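Local coordinates for transcriptional activator PlcR protein (Bacillus thuringiensis, PDB 3U3W), which activates transcription of virulence genes in response to the quorum-sensing peptide PapR, which it binds together with DNA, at residues G236-R247 / A259-F267; E158-A166 / I175-K183. All blocks are in the same frame, centred on the assembly; numbering follows the deposited sequence.

Both interactions pair successive helices of the all-helical C-terminal part of PlcR, and they lie in series along the chain: interaction 2 (158-166 with 175-183) closes before interaction 1 (236-247 with 259-267) opens. Their centres lie 23 Å apart and their nearest atoms about 11 Å, without touching. The bound peptide reaches both. N159 and N163 of interaction 2 bond to its backbone, the second weakly, while Q237, Y240 and F267 of interaction 1 meet its side chains. Interaction 1 also meets the second subunit. The DNA is distant from each, about 34 Å from interaction 2 and 46 Å from interaction 1, nearest atoms.

Interaction 1: residues G236-R247 / A259-F267; sequences GQLYYQRGECLR and AYKKASFFF
A259 sets its methyl as a knob among Y239, R242, G243 and L246, with CB 3.4 Å from Y239 O. Y260 follows as a second knob. A chi1 of -73° puts CG anti to the carbonyl carbon and carries the ring across to G243, whose CA lies over one face; the ring edge turns toward the face of Y240, in an offset edge-to-face pair with centroids 5.6 Å apart and planes at 66°. Its hydroxyl closes a small polar network: Y260 OH donates to the anti lone pair of E244 OE2 at 2.7 Å, and R247 NE, in a nearly straight bond of 3.3 Å, donates to Y260 OH. R247 NH2 also bridges to E244 OE2, 3.0 Å away, coming from above the carboxylate plane. K282 adds a further salt bridge to this oxygen, so its negative charge is probably well compensated. K262 lays CD over a face of the Y239 ring, 3.8 Å from its centroid, before its amine leads off to D258. A263 packs its methyl against CB of both Y239 and Y240, close beside the backbone of G236. F266 leans on the Y239 ring, and F265 of the second subunit meets F266 edge-to-face. F267 brings CE1 to 3.6 Å from G236 C, with Q237 OE1 at the ring edge; an apolar side chain of the bound peptide packs on F267. The axes of 236-247 and 259-267 approach to 7.5 Å at 158°, making this a close antiparallel helical hairpin with knobs-into-holes packing, as in tetratricopeptide-like helical domains.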
loop_
_atom_site.group_PDB
_atom_site.type_symbol
_atom_site.label_atom_id
_atom_site.label_comp_id
_atom_site.label_asym_id
_atom_site.label_seq_id
_atom_site.Cartn_x
_atom_site.Cartn_y
_atom_site.Cartn_z
ATOM N N GLY A 236 7.470 -14.733 -7.376
ATOM C CA GLY A 236 7.924 -15.684 -8.384
ATOM C C GLY A 236 9.452 -15.692 -8.496
ATOM O O GLY A 236 10.090 -16.743 -8.402
ATOM N N GLN A 237 10.033 -14.508 -8.669
ATOM C CA GLN A 237 11.483 -14.359 -8.779
ATOM C C GLN A 237 12.184 -14.950 -7.568
ATOM O O GLN A 237 13.219 -15.579 -7.710
ATOM C CB GLN A 237 11.879 -12.886 -8.956
ATOM C CG GLN A 237 11.294 -12.247 -10.216
ATOM C CD GLN A 237 9.881 -11.684 -9.980
ATOM O OE1 GLN A 237 9.012 -12.368 -9.441
ATOM N NE2 GLN A 237 9.663 -10.429 -10.375
ATOM N N LEU A 238 11.596 -14.753 -6.386
ATOM C CA LEU A 238 12.156 -15.231 -5.121
ATOM C C LEU A 238 12.202 -16.754 -5.048
ATOM O O LEU A 238 13.235 -17.317 -4.723
ATOM C CB LEU A 238 11.373 -14.652 -3.934
ATOM C CG LEU A 238 11.706 -13.167 -3.697
ATOM C CD1 LEU A 238 10.729 -12.482 -2.740
ATOM C CD2 LEU A 238 13.156 -13.012 -3.217
ATOM N N TYR A 239 11.094 -17.417 -5.364
ATOM C CA TYR A 239 11.095 -18.868 -5.467
ATOM C C TYR A 239 12.109 -19.390 -6.461
ATOM O O TYR A 239 12.708 -20.428 -6.228
ATOM C CB TYR A 239 9.714 -19.409 -5.828
ATOM C CG TYR A 239 8.802 -19.420 -4.644
ATOM C CD1 TYR A 239 9.116 -20.159 -3.512
ATOM C CD2 TYR A 239 7.647 -18.661 -4.636
ATOM C CE1 TYR A 239 8.291 -20.155 -2.406
ATOM C CE2 TYR A 239 6.820 -18.647 -3.544
ATOM C CZ TYR A 239 7.144 -19.398 -2.431
ATOM O OH TYR A 239 6.299 -19.372 -1.348
ATOM N N TYR A 240 12.274 -18.682 -7.573
ATOM C CA TYR A 240 13.242 -19.074 -8.576
ATOM C C TYR A 240 14.639 -18.970 -7.941
ATOM O O TYR A 240 15.411 -19.935 -7.930
ATOM C CB TYR A 240 13.112 -18.187 -9.833
ATOM C CG TYR A 240 14.167 -18.473 -10.882
ATOM C CD1 TYR A 240 13.958 -19.444 -11.861
ATOM C CD2 TYR A 240 15.385 -17.788 -10.883
ATOM C CE1 TYR A 240 14.936 -19.722 -12.813
ATOM C CE2 TYR A 240 16.362 -18.057 -11.840
ATOM C CZ TYR A 240 16.132 -19.021 -12.793
ATOM O OH TYR A 240 17.095 -19.288 -13.726
ATOM N N GLN A 241 14.943 -17.800 -7.391
ATOM C CA GLN A 241 16.202 -17.598 -6.699
ATOM C C GLN A 241 16.462 -18.638 -5.606
ATOM O O GLN A 241 17.600 -19.059 -5.398
ATOM C CB GLN A 241 16.266 -16.206 -6.091
ATOM C CG GLN A 241 17.654 -15.864 -5.646
ATOM C CD GLN A 241 18.616 -15.994 -6.795
ATOM O OE1 GLN A 241 18.395 -15.426 -7.866
ATOM N NE2 GLN A 241 19.667 -16.777 -6.603
ATOM N N ARG A 242 15.411 -19.046 -4.903
ATOM C CA ARG A 242 15.569 -19.998 -3.821
ATOM C C ARG A 242 15.863 -21.377 -4.402
ATOM O O ARG A 242 16.687 -22.116 -3.871
ATOM C CB ARG A 242 14.364 -19.989 -2.876
ATOM C CG ARG A 242 13.518 -21.242 -2.855
ATOM C CD ARG A 242 13.432 -21.900 -1.472
ATOM N NE ARG A 242 12.708 -21.131 -0.456
ATOM C CZ ARG A 242 11.448 -21.362 -0.078
ATOM N NH1 ARG A 242 10.764 -22.341 -0.655
ATOM N NH2 ARG A 242 10.862 -20.614 0.876
ATOM N N GLY A 243 15.224 -21.707 -5.516
ATOM C CA GLY A 243 15.598 -22.895 -6.264
ATOM C C GLY A 243 17.073 -22.881 -6.683
ATOM O O GLY A 243 17.766 -23.893 -6.564
ATOM N N GLU A 244 17.549 -21.741 -7.184
ATOM C CA GLU A 244 18.960 -21.580 -7.531
ATOM C C GLU A 244 19.857 -21.877 -6.324
ATOM O O GLU A 244 20.832 -22.612 -6.433
ATOM C CB GLU A 244 19.251 -20.162 -8.028
ATOM C CG GLU A 244 18.553 -19.762 -9.316
ATOM C CD GLU A 244 19.251 -20.304 -10.542
ATOM O OE1 GLU A 244 20.158 -19.612 -11.065
ATOM O OE2 GLU A 244 18.901 -21.423 -10.975
ATOM N N CYS A 245 19.535 -21.288 -5.176
ATOM C CA CYS A 245 20.350 -21.469 -3.976
ATOM C C CYS A 245 20.326 -22.921 -3.509
ATOM O O CYS A 245 21.355 -23.493 -3.174
ATOM C CB CYS A 245 19.873 -20.551 -2.850
ATOM S SG CYS A 245 20.224 -18.839 -3.119
ATOM N N LEU A 246 19.133 -23.500 -3.507
ATOM C CA LEU A 246 18.928 -24.879 -3.109
ATOM C C LEU A 246 19.763 -25.834 -3.951
ATOM O O LEU A 246 20.257 -26.840 -3.442
ATOM C CB LEU A 246 17.442 -25.245 -3.199
ATOM C CG LEU A 246 16.484 -24.575 -2.194
ATOM C CD1 LEU A 246 15.100 -25.214 -2.248
ATOM C CD2 LEU A 246 17.021 -24.632 -0.776
ATOM N N ARG A 247 19.918 -25.518 -5.234
ATOM C CA ARG A 247 20.720 -26.341 -6.136
ATOM C C ARG A 247 22.204 -26.282 -5.755
ATOM O O ARG A 247 22.862 -27.306 -5.655
ATOM C CB ARG A 247 20.508 -25.916 -7.595
ATOM C CG ARG A 247 20.834 -26.987 -8.627
ATOM C CD ARG A 247 19.996 -26.792 -9.899
ATOM N NE ARG A 247 20.018 -25.408 -10.367
ATOM C CZ ARG A 247 20.966 -24.890 -11.146
ATOM N NH1 ARG A 247 21.975 -25.647 -11.562
ATOM N NH2 ARG A 247 20.906 -23.612 -11.509
ATOM N N ALA A 259 10.642 -25.400 -5.398
ATOM C CA ALA A 259 10.854 -23.971 -5.522
ATOM C C ALA A 259 10.594 -23.518 -6.944
ATOM O O ALA A 259 9.889 -22.531 -7.160
ATOM C CB ALA A 259 12.247 -23.577 -5.071
ATOM N N TYR A 260 11.136 -24.249 -7.916
ATOM C CA TYR A 260 10.973 -23.880 -9.327
ATOM C C TYR A 260 9.516 -23.977 -9.803
ATOM O O TYR A 260 9.073 -23.176 -10.630
ATOM C CB TYR A 260 11.890 -24.717 -10.224
ATOM C CG TYR A 260 13.364 -24.368 -10.152
ATOM C CD1 TYR A 260 13.810 -23.069 -10.401
ATOM C CD2 TYR A 260 14.317 -25.341 -9.861
ATOM C CE1 TYR A 260 15.162 -22.745 -10.344
ATOM C CE2 TYR A 260 15.675 -25.029 -9.807
ATOM C CZ TYR A 260 16.088 -23.731 -10.053
ATOM O OH TYR A 260 17.426 -23.416 -9.997
ATOM N N LYS A 261 8.775 -24.954 -9.277
ATOM C CA LYS A 261 7.355 -25.098 -9.596
ATOM C C LYS A 261 6.564 -23.898 -9.092
ATOM O O LYS A 261 5.724 -23.343 -9.804
ATOM C CB LYS A 261 6.784 -26.390 -9.011
ATOM C CG LYS A 261 7.165 -27.639 -9.797
ATOM C CD LYS A 261 6.863 -28.913 -9.006
ATOM C CE LYS A 261 5.365 -29.192 -8.910
ATOM N NZ LYS A 261 4.599 -28.141 -8.168
ATOM N N LYS A 262 6.845 -23.491 -7.863
ATOM C CA LYS A 262 6.209 -22.308 -7.316
ATOM C C LYS A 262 6.502 -21.071 -8.173
ATOM O O LYS A 262 5.621 -20.236 -8.375
ATOM C CB LYS A 262 6.617 -22.098 -5.857
ATOM C CG LYS A 262 6.005 -23.115 -4.891
ATOM C CD LYS A 262 6.533 -22.872 -3.477
ATOM C CE LYS A 262 5.682 -23.540 -2.403
ATOM N NZ LYS A 262 5.623 -25.020 -2.531
ATOM N N ALA A 263 7.726 -20.960 -8.691
ATOM C CA ALA A 263 8.078 -19.829 -9.547
ATOM C C ALA A 263 7.304 -19.873 -10.848
ATOM O O ALA A 263 6.756 -18.868 -11.280
ATOM C CB ALA A 263 9.581 -19.792 -9.828
ATOM N N SER A 264 7.279 -21.052 -11.466
ATOM C CA SER A 264 6.539 -21.289 -12.709
ATOM C C SER A 264 5.041 -20.983 -12.554
ATOM O O SER A 264 4.417 -20.409 -13.448
ATOM C CB SER A 264 6.744 -22.736 -13.183
ATOM O OG SER A 264 6.116 -22.978 -14.434
ATOM N N PHE A 265 4.473 -21.356 -11.412
ATOM C CA PHE A 265 3.120 -20.948 -11.091
ATOM C C PHE A 265 2.934 -19.431 -11.198
ATOM O O PHE A 265 2.052 -18.970 -11.919
ATOM C CB PHE A 265 2.701 -21.432 -9.700
ATOM C CG PHE A 265 1.236 -21.191 -9.394
ATOM C CD1 PHE A 265 0.804 -19.953 -8.923
ATOM C CD2 PHE A 265 0.292 -22.192 -9.595
ATOM C CE1 PHE A 265 -0.540 -19.719 -8.655
ATOM C CE2 PHE A 265 -1.048 -21.967 -9.314
ATOM C CZ PHE A 265 -1.464 -20.724 -8.844
ATOM N N PHE A 266 3.742 -18.653 -10.481
ATOM C CA PHE A 266 3.571 -17.200 -10.485
ATOM C C PHE A 266 3.857 -16.565 -11.826
ATOM O O PHE A 266 3.134 -15.660 -12.243
ATOM C CB PHE A 266 4.394 -16.522 -9.391
ATOM C CG PHE A 266 3.829 -16.729 -8.030
ATOM C CD1 PHE A 266 2.673 -16.058 -7.637
ATOM C CD2 PHE A 266 4.418 -17.615 -7.150
ATOM C CE1 PHE A 266 2.120 -16.271 -6.375
ATOM C CE2 PHE A 266 3.877 -17.826 -5.885
ATOM C CZ PHE A 266 2.720 -17.157 -5.504
ATOM N N PHE A 267 4.895 -17.041 -12.512
ATOM C CA PHE A 267 5.190 -16.514 -13.844
ATOM C C PHE A 267 4.003 -16.705 -14.791
ATOM O O PHE A 267 3.695 -15.827 -15.593
ATOM C CB PHE A 267 6.484 -17.106 -14.426
ATOM C CG PHE A 267 7.719 -16.739 -13.645
ATOM C CD1 PHE A 267 7.687 -15.703 -12.721
ATOM C CD2 PHE A 267 8.904 -17.434 -13.820
ATOM C CE1 PHE A 267 8.814 -15.364 -11.990
ATOM C CE2 PHE A 267 10.038 -17.107 -13.087
ATOM C CZ PHE A 267 9.991 -16.073 -12.172
#

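Interaction 2: residues E158-A166 / I175-K183; sequences ENAIANIYA and IDLFEQILK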
loop_
_atom_site.group_PDB
_atom_site.type_symbol
_atom_site.label_atom_id
_atom_site.label_comp_id
_atom_site.label_asym_id
_atom_site.label_seq_id
_atom_site.Cartn_x
_atom_site.Cartn_y
_atom_site.Cartn_z
ATOM N N GLU A 158 19.605 4.666 -5.048
ATOM C CA GLU A 158 20.680 3.846 -4.503
ATOM C C GLU A 158 20.556 2.380 -4.887
ATOM O O GLU A 158 21.567 1.704 -5.113
ATOM C CB GLU A 158 20.774 4.010 -2.990
ATOM C CG GLU A 158 21.378 5.348 -2.591
ATOM C CD GLU A 158 21.162 5.665 -1.128
ATOM O OE1 GLU A 158 20.878 6.838 -0.796
ATOM O OE2 GLU A 158 21.276 4.741 -0.305
ATOM N N ASN A 159 19.323 1.887 -4.967
ATOM C CA ASN A 159 19.104 0.503 -5.329
ATOM C C ASN A 159 19.534 0.279 -6.768
ATOM O O ASN A 159 20.231 -0.684 -7.052
ATOM C CB ASN A 159 17.644 0.068 -5.095
ATOM C CG ASN A 159 17.337 -1.308 -5.701
ATOM O OD1 ASN A 159 17.635 -2.357 -5.126
ATOM N ND2 ASN A 159 16.775 -1.299 -6.878
ATOM N N ALA A 160 19.135 1.167 -7.676
ATOM C CA ALA A 160 19.632 1.117 -9.068
ATOM C C ALA A 160 21.175 1.140 -9.145
ATOM O O ALA A 160 21.787 0.300 -9.797
ATOM C CB ALA A 160 19.030 2.249 -9.916
ATOM N N ILE A 161 21.795 2.087 -8.450
ATOM C CA ILE A 161 23.244 2.131 -8.379
ATOM C C ILE A 161 23.830 0.790 -7.917
ATOM O O ILE A 161 24.761 0.270 -8.526
ATOM C CB ILE A 161 23.727 3.271 -7.464
ATOM C CG1 ILE A 161 23.430 4.634 -8.105
ATOM C CG2 ILE A 161 25.212 3.116 -7.179
ATOM C CD1 ILE A 161 23.615 5.837 -7.171
ATOM N N ALA A 162 23.270 0.216 -6.851
ATOM C CA ALA A 162 23.774 -1.055 -6.324
ATOM C C ALA A 162 23.611 -2.227 -7.312
ATOM O O ALA A 162 24.481 -3.098 -7.401
ATOM C CB ALA A 162 23.105 -1.374 -5.002
ATOM N N ASN A 163 22.494 -2.240 -8.045
ATOM C CA ASN A 163 22.242 -3.238 -9.082
ATOM C C ASN A 163 23.288 -3.185 -10.183
ATOM O O ASN A 163 23.677 -4.206 -10.732
ATOM C CB ASN A 163 20.870 -3.011 -9.746
ATOM C CG ASN A 163 19.698 -3.472 -8.877
ATOM O OD1 ASN A 163 19.878 -4.164 -7.882
ATOM N ND2 ASN A 163 18.491 -3.096 -9.270
ATOM N N ILE A 164 23.705 -1.975 -10.528
ATOM C CA ILE A 164 24.584 -1.779 -11.668
ATOM C C ILE A 164 26.023 -2.167 -11.318
ATOM O O ILE A 164 26.681 -2.848 -12.105
ATOM C CB ILE A 164 24.490 -0.346 -12.215
ATOM C CG1 ILE A 164 23.077 -0.102 -12.756
ATOM C CG2 ILE A 164 25.547 -0.115 -13.307
ATOM C CD1 ILE A 164 22.802 1.333 -13.119
ATOM N N TYR A 165 26.488 -1.754 -10.140
ATOM C CA TYR A 165 27.750 -2.266 -9.587
ATOM C C TYR A 165 27.723 -3.789 -9.614
ATOM O O TYR A 165 28.672 -4.440 -10.066
ATOM C CB TYR A 165 27.948 -1.812 -8.138
ATOM C CG TYR A 165 28.532 -0.427 -7.967
ATOM C CD1 TYR A 165 29.606 -0.006 -8.733
ATOM C CD2 TYR A 165 28.006 0.461 -7.021
ATOM C CE1 TYR A 165 30.147 1.269 -8.580
ATOM C CE2 TYR A 165 28.536 1.733 -6.854
ATOM C CZ TYR A 165 29.613 2.131 -7.639
ATOM O OH TYR A 165 30.164 3.388 -7.487
ATOM N N ALA A 166 26.620 -4.364 -9.150
ATOM C CA ALA A 166 26.595 -5.807 -8.962
ATOM C C ALA A 166 26.639 -6.578 -10.275
ATOM O O ALA A 166 27.280 -7.617 -10.373
ATOM C CB ALA A 166 25.403 -6.240 -8.097
ATOM N N ILE A 175 27.068 -5.249 -2.853
ATOM C CA ILE A 175 26.639 -5.847 -1.595
ATOM C C ILE A 175 26.682 -4.848 -0.426
ATOM O O ILE A 175 25.748 -4.778 0.364
ATOM C CB ILE A 175 27.419 -7.135 -1.301
ATOM C CG1 ILE A 175 26.907 -8.260 -2.224
ATOM C CG2 ILE A 175 27.306 -7.489 0.169
ATOM C CD1 ILE A 175 27.877 -9.451 -2.424
ATOM N N ASP A 176 27.748 -4.062 -0.342
ATOM C CA ASP A 176 27.848 -3.060 0.710
ATOM C C ASP A 176 26.790 -1.964 0.571
ATOM O O ASP A 176 26.316 -1.436 1.571
ATOM C CB ASP A 176 29.266 -2.462 0.773
ATOM C CG ASP A 176 30.262 -3.360 1.526
ATOM O OD1 ASP A 176 29.868 -4.034 2.512
ATOM O OD2 ASP A 176 31.449 -3.381 1.133
ATOM N N LEU A 177 26.414 -1.626 -0.662
ATOM C CA LEU A 177 25.386 -0.622 -0.897
ATOM C C LEU A 177 23.990 -1.164 -0.549
ATOM O O LEU A 177 23.173 -0.461 0.047
ATOM C CB LEU A 177 25.450 -0.061 -2.322
ATOM C CG LEU A 177 24.426 1.050 -2.609
ATOM C CD1 LEU A 177 24.267 2.032 -1.434
ATOM C CD2 LEU A 177 24.730 1.814 -3.904
ATOM N N PHE A 178 23.734 -2.423 -0.887
ATOM C CA PHE A 178 22.498 -3.076 -0.466
ATOM C C PHE A 178 22.342 -3.067 1.055
ATOM O O PHE A 178 21.278 -2.704 1.582
ATOM C CB PHE A 178 22.426 -4.509 -1.000
ATOM C CG PHE A 178 22.164 -4.572 -2.470
ATOM C CD1 PHE A 178 21.103 -3.847 -3.029
ATOM C CD2 PHE A 178 22.975 -5.322 -3.306
ATOM C CE1 PHE A 178 20.860 -3.870 -4.397
ATOM C CE2 PHE A 178 22.733 -5.357 -4.673
ATOM C CZ PHE A 178 21.665 -4.626 -5.217
ATOM N N GLU A 179 23.400 -3.459 1.763
ATOM C CA GLU A 179 23.366 -3.434 3.218
ATOM C C GLU A 179 23.089 -2.025 3.746
ATOM O O GLU A 179 22.341 -1.874 4.698
ATOM C CB GLU A 179 24.655 -3.990 3.814
ATOM C CG GLU A 179 24.889 -5.465 3.524
ATOM C CD GLU A 179 26.165 -5.973 4.175
ATOM O OE1 GLU A 179 26.952 -5.134 4.658
ATOM O OE2 GLU A 179 26.372 -7.206 4.217
ATOM N N GLN A 180 23.672 -0.997 3.138
ATOM C CA GLN A 180 23.388 0.373 3.581
ATOM C C GLN A 180 21.922 0.743 3.395
ATOM O O GLN A 180 21.359 1.441 4.233
ATOM C CB GLN A 180 24.220 1.404 2.830
ATOM C CG GLN A 180 25.595 1.705 3.368
ATOM C CD GLN A 180 26.376 2.567 2.383
ATOM O OE1 GLN A 180 27.437 2.163 1.895
ATOM N NE2 GLN A 180 25.833 3.747 2.057
ATOM N N ILE A 181 21.324 0.311 2.281
ATOM C CA ILE A 181 19.905 0.591 2.006
ATOM C C ILE A 181 18.981 -0.067 3.031
ATOM O O ILE A 181 18.079 0.579 3.574
ATOM C CB ILE A 181 19.475 0.190 0.558
ATOM C CG1 ILE A 181 20.243 1.006 -0.477
ATOM C CG2 ILE A 181 17.965 0.378 0.364
ATOM C CD1 ILE A 181 20.354 0.347 -1.835
ATOM N N LEU A 182 19.203 -1.347 3.307
ATOM C CA LEU A 182 18.414 -2.053 4.322
ATOM C C LEU A 182 18.499 -1.379 5.685
ATOM O O LEU A 182 17.523 -1.370 6.434
ATOM C CB LEU A 182 18.837 -3.520 4.427
ATOM C CG LEU A 182 18.557 -4.296 3.132
ATOM C CD1 LEU A 182 19.195 -5.678 3.139
ATOM C CD2 LEU A 182 17.050 -4.374 2.863
ATOM N N LYS A 183 19.667 -0.812 5.985
ATOM C CA LYS A 183 19.917 -0.100 7.237
ATOM C C LYS A 183 19.162 1.230 7.300
ATOM O O LYS A 183 18.523 1.544 8.302
ATOM C CB LYS A 183 21.427 0.120 7.419
ATOM C CG LYS A 183 21.832 0.767 8.741
ATOM C CD LYS A 183 23.350 0.766 8.923
ATOM C CE LYS A 183 23.755 1.193 10.341
ATOM N NZ LYS A 183 23.194 2.519 10.753
#
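N159 OD1 accepts a hydrogen bond from N201 and also meets the edge of the F178 ring, in its plane, 3.6 Å from F178 CE1; amide and ring planes stand 53° apart. One turn on, N163 OD1 comes to the same ring edge, 3.2 Å from F178 CZ, so two amide oxygens face the electropositive rim of the phenyl group. These contacts use the oxygens and leave the amide nitrogens to the bound peptide: N159 ND2 bonds to its backbone, and N163 ND2 does so weakly. A162 lies over one face of the ring, its CB 3.6 Å from the F178 centroid in a CH-pi contact. L177 packs against the same methyl. With CG anti to the backbone N (chi1 -177°), L177 brings CD2 against both E158 O (3.4 Å) and I161 CG2 (3.6 Å). I181 sets CD1 against the backbone at E158 and N159, 3.6 Å from N159 N, while E158 runs past it in the opposite direction to a carboxylate held by Q184. The two helices are antiparallel, the axes of 158-166 and 175-183 approaching to 8.7 Å at 159°. The pair sits among helices 109-125, 131-143 and 192-208: A160 and I164 pack on the first, I161, I164 and Y165 on the second, and N159, N163, F178 and L182 on the third, with 158-166 meeting the bound peptide and 175-183 packed against it.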